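Local coordinates for microtubule-associated protein 1A/1B, light chain 3, putative (Trypanosoma brucei, PDB 3H9D) that probably acts in autophagy as a ubiquitin-like protein of the ATG8 family that becomes joined to a membrane phospholipid, at residues R31-C36 and D96-Y101; K4-K9 and F107-Y112. One frame throughout, in Å; residues are numbered along the deposited sequence.

Both contacts fasten a helical element to the central mixed sheet, in which strands 31-38 and 108-113 run parallel as neighbours. Interaction 1 is buried: helix 94-101 meets strand 31-38 through one tyrosine side chain, by apolar contact alone. Interaction 2 is a surface contact, with none of its touching residues fully buried: the N-terminal segment 4-9, whose last three residues begin helix 7-11, rests on strand 108-113, and its chemistry is mixed, with tyrosine packing, a capped helix and a bridging water. The centres of the two contacts are about 11 Å apart. Backbone bonds join them, Ile35 N lying 2.8 Å from Leu108 O, and Pro33 also packs on Phe107, the residue that leads into strand 108-113.

Interaction 1: residues R31-C36 and D96-Y101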
loop_
_atom_site.group_PDB
_atom_site.type_symbol
_atom_site.label_atom_id
_atom_site.label_comp_id
_atom_site.label_asym_id
_atom_site.label_seq_id
_atom_site.Cartn_x
_atom_site.Cartn_y
_atom_site.Cartn_z
ATOM N N ARG A 31 4.891 7.269 -24.422
ATOM C CA ARG A 31 5.072 6.117 -23.519
ATOM C C ARG A 31 4.021 5.987 -22.415
ATOM O O ARG A 31 3.266 6.928 -22.124
ATOM C CB ARG A 31 6.479 6.106 -22.908
ATOM C CG ARG A 31 7.571 6.354 -23.918
ATOM C CD ARG A 31 8.791 5.518 -23.673
ATOM N NE ARG A 31 9.591 5.472 -24.890
ATOM C CZ ARG A 31 10.387 4.470 -25.242
ATOM N NH1 ARG A 31 10.502 3.396 -24.474
ATOM N NH2 ARG A 31 11.055 4.538 -26.385
ATOM N N LEU A 32 3.984 4.799 -21.813
ATOM C CA LEU A 32 3.028 4.485 -20.757
ATOM C C LEU A 32 3.778 4.004 -19.525
ATOM O O LEU A 32 4.624 3.115 -19.626
ATOM C CB LEU A 32 2.031 3.422 -21.233
ATOM C CG LEU A 32 1.207 3.762 -22.470
ATOM C CD1 LEU A 32 0.580 2.501 -23.016
ATOM C CD2 LEU A 32 0.149 4.809 -22.139
ATOM N N PRO A 33 3.484 4.602 -18.355
ATOM C CA PRO A 33 4.220 4.248 -17.137
ATOM C C PRO A 33 3.686 2.969 -16.493
ATOM O O PRO A 33 2.526 2.903 -16.077
ATOM C CB PRO A 33 4.015 5.468 -16.243
ATOM C CG PRO A 33 2.719 6.044 -16.670
ATOM C CD PRO A 33 2.477 5.651 -18.108
ATOM N N ILE A 34 4.544 1.961 -16.436
ATOM C CA ILE A 34 4.164 0.629 -15.995
ATOM C C ILE A 34 4.986 0.203 -14.773
ATOM O O ILE A 34 6.209 0.380 -14.738
ATOM C CB ILE A 34 4.284 -0.402 -17.186
ATOM C CG1 ILE A 34 2.965 -0.501 -17.958
ATOM C CG2 ILE A 34 4.683 -1.790 -16.719
ATOM C CD1 ILE A 34 2.726 0.623 -18.948
ATOM N N ILE A 35 4.299 -0.327 -13.762
ATOM C CA ILE A 35 4.969 -0.997 -12.627
ATOM C C ILE A 35 4.832 -2.514 -12.819
ATOM O O ILE A 35 3.734 -3.020 -13.011
ATOM C CB ILE A 35 4.393 -0.557 -11.232
ATOM C CG1 ILE A 35 4.472 0.962 -11.040
ATOM C CG2 ILE A 35 5.093 -1.290 -10.053
ATOM C CD1 ILE A 35 5.879 1.520 -11.030
ATOM N N CYS A 36 5.948 -3.231 -12.762
ATOM C CA CYS A 36 5.950 -4.656 -13.080
ATOM C C CYS A 36 6.604 -5.471 -11.977
ATOM O O CYS A 36 7.832 -5.431 -11.805
ATOM C CB CYS A 36 6.664 -4.886 -14.418
ATOM S SG CYS A 36 6.000 -6.244 -15.382
ATOM N N ASP A 96 -4.737 -0.165 -24.381
ATOM C CA ASP A 96 -6.104 -0.468 -23.936
ATOM C C ASP A 96 -6.099 -0.931 -22.480
ATOM O O ASP A 96 -6.975 -0.556 -21.697
ATOM C CB ASP A 96 -6.751 -1.558 -24.807
ATOM C CG ASP A 96 -7.193 -1.052 -26.188
ATOM O OD1 ASP A 96 -7.317 0.180 -26.398
ATOM O OD2 ASP A 96 -7.429 -1.914 -27.068
ATOM N N ILE A 97 -5.120 -1.770 -22.138
ATOM C CA ILE A 97 -4.911 -2.241 -20.765
ATOM C C ILE A 97 -4.597 -1.061 -19.845
ATOM O O ILE A 97 -5.108 -0.985 -18.729
ATOM C CB ILE A 97 -3.778 -3.323 -20.677
ATOM C CG1 ILE A 97 -3.951 -4.410 -21.752
ATOM C CG2 ILE A 97 -3.696 -3.941 -19.280
ATOM C CD1 ILE A 97 -5.241 -5.232 -21.649
ATOM N N TYR A 98 -3.787 -0.125 -20.327
ATOM C CA TYR A 98 -3.433 1.041 -19.535
ATOM C C TYR A 98 -4.667 1.850 -19.142
ATOM O O TYR A 98 -4.855 2.152 -17.967
ATOM C CB TYR A 98 -2.410 1.926 -20.258
ATOM C CG TYR A 98 -2.094 3.192 -19.492
ATOM C CD1 TYR A 98 -1.201 3.176 -18.418
ATOM C CD2 TYR A 98 -2.701 4.400 -19.825
ATOM C CE1 TYR A 98 -0.919 4.334 -17.703
ATOM C CE2 TYR A 98 -2.428 5.559 -19.113
ATOM C CZ TYR A 98 -1.538 5.521 -18.054
ATOM O OH TYR A 98 -1.268 6.674 -17.346
ATOM N N SER A 99 -5.511 2.173 -20.123
ATOM C CA SER A 99 -6.621 3.113 -19.926
ATOM C C SER A 99 -7.727 2.536 -19.055
ATOM O O SER A 99 -8.363 3.261 -18.282
ATOM C CB SER A 99 -7.186 3.548 -21.276
ATOM O OG SER A 99 -6.135 3.770 -22.204
ATOM N N LYS A 100 -7.955 1.230 -19.189
ATOM C CA LYS A 100 -8.954 0.526 -18.396
ATOM C C LYS A 100 -8.470 0.313 -16.961
ATOM O O LYS A 100 -9.200 0.594 -16.004
ATOM C CB LYS A 100 -9.287 -0.823 -19.054
ATOM C CG LYS A 100 -10.476 -1.566 -18.448
ATOM C CD LYS A 100 -10.944 -2.711 -19.346
ATOM C CE LYS A 100 -11.995 -3.579 -18.645
ATOM N NZ LYS A 100 -12.833 -4.397 -19.585
ATOM N N TYR A 101 -7.234 -0.168 -16.820
ATOM C CA TYR A 101 -6.748 -0.697 -15.543
ATOM C C TYR A 101 -5.740 0.182 -14.800
ATOM O O TYR A 101 -5.215 -0.232 -13.769
ATOM C CB TYR A 101 -6.133 -2.087 -15.745
ATOM C CG TYR A 101 -7.067 -3.171 -16.259
ATOM C CD1 TYR A 101 -7.997 -3.780 -15.415
ATOM C CD2 TYR A 101 -6.990 -3.615 -17.583
ATOM C CE1 TYR A 101 -8.839 -4.786 -15.879
ATOM C CE2 TYR A 101 -7.823 -4.621 -18.056
ATOM C CZ TYR A 101 -8.749 -5.203 -17.200
ATOM O OH TYR A 101 -9.581 -6.208 -17.663
#
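Leu32 lays its CD2 methyl over one face of the Tyr98 ring, displaced toward the rim on the CD2 side. The methyl carbon lies 3.9 Å from the ring centroid and 21° off the ring normal, a CH-pi contact, and its nearest ring atom is Tyr98 CD2 at 3.7 Å. The other branch, Leu32 CD1, reaches the base of the same side chain, 4.1 Å from Tyr98 CB. Pro33 approaches the far part of the ring at a slant: its CD is 3.7 Å from Tyr98 CE1, and Pro33 CG comes within 4.1 Å of Tyr98 OH. In this ubiquitin-like fold the contact joins helix 94-101 to strand 31-38, an inner strand of the sheet, next to strand 108-113 to which the helix leads. Tyr98 extends from the helix with CG anti to the backbone N (chi1 176°), which carries the ring across to the two strand residues. Its hydroxyl is hydrogen-bonded to Gly106 O, so the polar end of this buried side chain is satisfied and the ring is tethered beyond the apolar contact. Arg25 of helix 14-27 touches both Leu32 and Tyr98, while Val24 of that helix packs on Pro33.

Interaction 2: residues K4-K9 and F107-Y112; sequences KDSKYK and FLYMKY
Tyr109 stands up from strand 108-113 against Ser6, Tyr8 and Lys9, and the apolar and edge contacts centre on its ring. Ser6 meets the ring edge, with OG near the ring plane and 3.3 Å from Tyr109 CE2. The Tyr8 and Tyr109 side chains cross at about a right angle, Tyr109 OH lying at the edge of the Tyr8 ring, 4.1 Å from Tyr8 CD2. Lys9 passes the phenol end: its CB is 4.0 Å from Tyr109 OH, and a bend at chi3 (-94°) brings CE to 4.1 Å from Tyr109 CZ. The ammonium is too distant for more than a weak cation-pi attraction. In ATG8 proteins such N-terminal helices pack on the ubiquitin-like core, as helix 7-11 does here. Hydrogen bonds include an N-cap: Ser6 OG accepts from Lys9 N at 3.0 Å in an almost straight bond (177°). Glu37 of strand 31-38 is hydrogen-bonded to Ser6 OG and Tyr8 N, and Asp105 to Tyr109 OH. One water bridges the segments, accepting from Lys7 N and Lys111 NZ, each 2.9 Å from its oxygen, and donating to Asp5 O. Lys9 NZ forms a salt bridge with Asp103.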
loop_
_atom_site.group_PDB
_atom_site.type_symbol
_atom_site.label_atom_id
_atom_site.label_comp_id
_atom_site.label_asym_id
_atom_site.label_seq_id
_atom_site.Cartn_x
_atom_site.Cartn_y
_atom_site.Cartn_z
ATOM N N LYS A 4 -1.360 -10.859 -3.355
ATOM C CA LYS A 4 -0.616 -9.904 -2.483
ATOM C C LYS A 4 -0.477 -8.534 -3.141
ATOM O O LYS A 4 -0.401 -8.417 -4.376
ATOM C CB LYS A 4 0.773 -10.449 -2.098
ATOM C CG LYS A 4 0.810 -11.309 -0.839
ATOM C CD LYS A 4 1.291 -10.538 0.398
ATOM C CE LYS A 4 0.137 -9.980 1.235
ATOM N NZ LYS A 4 -0.387 -8.669 0.741
ATOM N N ASP A 5 -0.420 -7.509 -2.293
ATOM C CA ASP A 5 -0.379 -6.120 -2.724
ATOM C C ASP A 5 0.977 -5.710 -3.296
ATOM O O ASP A 5 1.993 -6.383 -3.076
ATOM C CB ASP A 5 -0.761 -5.214 -1.553
ATOM C CG ASP A 5 -2.187 -5.438 -1.086
ATOM O OD1 ASP A 5 -2.471 -5.140 0.092
ATOM O OD2 ASP A 5 -3.026 -5.900 -1.894
ATOM N N SER A 6 0.974 -4.603 -4.031
ATOM C CA SER A 6 2.178 -4.040 -4.642
ATOM C C SER A 6 3.203 -3.558 -3.601
ATOM O O SER A 6 2.898 -2.710 -2.747
ATOM C CB SER A 6 1.788 -2.901 -5.587
ATOM O OG SER A 6 2.923 -2.183 -6.024
ATOM N N LYS A 7 4.415 -4.107 -3.679
ATOM C CA LYS A 7 5.515 -3.656 -2.830
ATOM C C LYS A 7 5.965 -2.247 -3.203
ATOM O O LYS A 7 6.431 -1.487 -2.341
ATOM C CB LYS A 7 6.702 -4.620 -2.890
ATOM C CG LYS A 7 6.529 -5.926 -2.118
ATOM C CD LYS A 7 7.892 -6.579 -1.929
ATOM C CE LYS A 7 7.799 -8.074 -1.680
ATOM N NZ LYS A 7 8.991 -8.776 -2.282
ATOM N N TYR A 8 5.815 -1.901 -4.480
ATOM C CA TYR A 8 6.152 -0.557 -4.978
ATOM C C TYR A 8 5.185 0.515 -4.468
ATOM O O TYR A 8 5.601 1.574 -4.002
ATOM C CB TYR A 8 6.209 -0.524 -6.522
ATOM C CG TYR A 8 6.733 0.788 -7.073
ATOM C CD1 TYR A 8 8.098 0.946 -7.373
ATOM C CD2 TYR A 8 5.880 1.877 -7.277
ATOM C CE1 TYR A 8 8.588 2.139 -7.867
ATOM C CE2 TYR A 8 6.355 3.077 -7.776
ATOM C CZ TYR A 8 7.715 3.203 -8.068
ATOM O OH TYR A 8 8.206 4.396 -8.560
ATOM N N LYS A 9 3.889 0.258 -4.581
ATOM C CA LYS A 9 2.904 1.179 -4.032
ATOM C C LYS A 9 3.190 1.494 -2.553
ATOM O O LYS A 9 3.189 2.651 -2.154
ATOM C CB LYS A 9 1.506 0.606 -4.201
ATOM C CG LYS A 9 0.407 1.536 -3.749
ATOM C CD LYS A 9 -0.957 0.987 -4.097
ATOM C CE LYS A 9 -1.453 1.530 -5.412
ATOM N NZ LYS A 9 -2.947 1.497 -5.429
ATOM N N PHE A 107 -0.050 5.029 -12.824
ATOM C CA PHE A 107 0.726 3.843 -13.181
ATOM C C PHE A 107 -0.207 2.686 -13.492
ATOM O O PHE A 107 -1.293 2.593 -12.923
ATOM C CB PHE A 107 1.668 3.433 -12.037
ATOM C CG PHE A 107 2.956 4.211 -11.990
ATOM C CD1 PHE A 107 3.214 5.097 -10.942
ATOM C CD2 PHE A 107 3.924 4.050 -12.987
ATOM C CE1 PHE A 107 4.414 5.829 -10.893
ATOM C CE2 PHE A 107 5.124 4.769 -12.948
ATOM C CZ PHE A 107 5.370 5.667 -11.895
ATOM N N LEU A 108 0.213 1.821 -14.411
ATOM C CA LEU A 108 -0.439 0.534 -14.609
ATOM C C LEU A 108 0.345 -0.515 -13.839
ATOM O O LEU A 108 1.516 -0.750 -14.127
ATOM C CB LEU A 108 -0.501 0.162 -16.099
ATOM C CG LEU A 108 -1.025 -1.237 -16.469
ATOM C CD1 LEU A 108 -2.528 -1.327 -16.241
ATOM C CD2 LEU A 108 -0.684 -1.599 -17.910
ATOM N N TYR A 109 -0.300 -1.143 -12.858
ATOM C CA TYR A 109 0.362 -2.171 -12.049
ATOM C C TYR A 109 0.175 -3.554 -12.646
ATOM O O TYR A 109 -0.943 -4.052 -12.761
ATOM C CB TYR A 109 -0.127 -2.134 -10.591
ATOM C CG TYR A 109 0.380 -0.940 -9.832
ATOM C CD1 TYR A 109 -0.180 0.329 -10.019
ATOM C CD2 TYR A 109 1.431 -1.068 -8.939
ATOM C CE1 TYR A 109 0.307 1.439 -9.327
ATOM C CE2 TYR A 109 1.912 0.030 -8.234
ATOM C CZ TYR A 109 1.351 1.278 -8.431
ATOM O OH TYR A 109 1.848 2.357 -7.728
ATOM N N MET A 110 1.279 -4.179 -13.019
ATOM C CA MET A 110 1.218 -5.499 -13.628
ATOM C C MET A 110 1.979 -6.466 -12.768
ATOM O O MET A 110 2.895 -6.063 -12.066
ATOM C CB MET A 110 1.820 -5.484 -15.035
ATOM C CG MET A 110 1.212 -4.453 -15.961
ATOM S SD MET A 110 1.925 -4.529 -17.606
ATOM C CE MET A 110 1.285 -6.102 -18.182
ATOM N N LYS A 111 1.573 -7.732 -12.807
ATOM C CA LYS A 111 2.332 -8.825 -12.208
ATOM C C LYS A 111 2.794 -9.741 -13.324
ATOM O O LYS A 111 2.194 -9.775 -14.394
ATOM C CB LYS A 111 1.473 -9.622 -11.218
ATOM C CG LYS A 111 0.772 -8.803 -10.146
ATOM C CD LYS A 111 1.439 -8.946 -8.791
ATOM C CE LYS A 111 2.521 -7.899 -8.577
ATOM N NZ LYS A 111 3.212 -8.090 -7.278
ATOM N N TYR A 112 3.858 -10.486 -13.071
ATOM C CA TYR A 112 4.357 -11.466 -14.031
ATOM C C TYR A 112 4.673 -12.784 -13.336
ATOM O O TYR A 112 5.035 -12.816 -12.153
ATOM C CB TYR A 112 5.597 -10.936 -14.797
ATOM C CG TYR A 112 6.782 -10.619 -13.903
ATOM C CD1 TYR A 112 7.755 -11.583 -13.642
ATOM C CD2 TYR A 112 6.925 -9.363 -13.308
ATOM C CE1 TYR A 112 8.824 -11.314 -12.814
ATOM C CE2 TYR A 112 8.016 -9.083 -12.481
ATOM C CZ TYR A 112 8.942 -10.071 -12.235
ATOM O OH TYR A 112 10.009 -9.831 -11.427
HETATM O O HOH W 1 4.425 -6.573 -5.184
#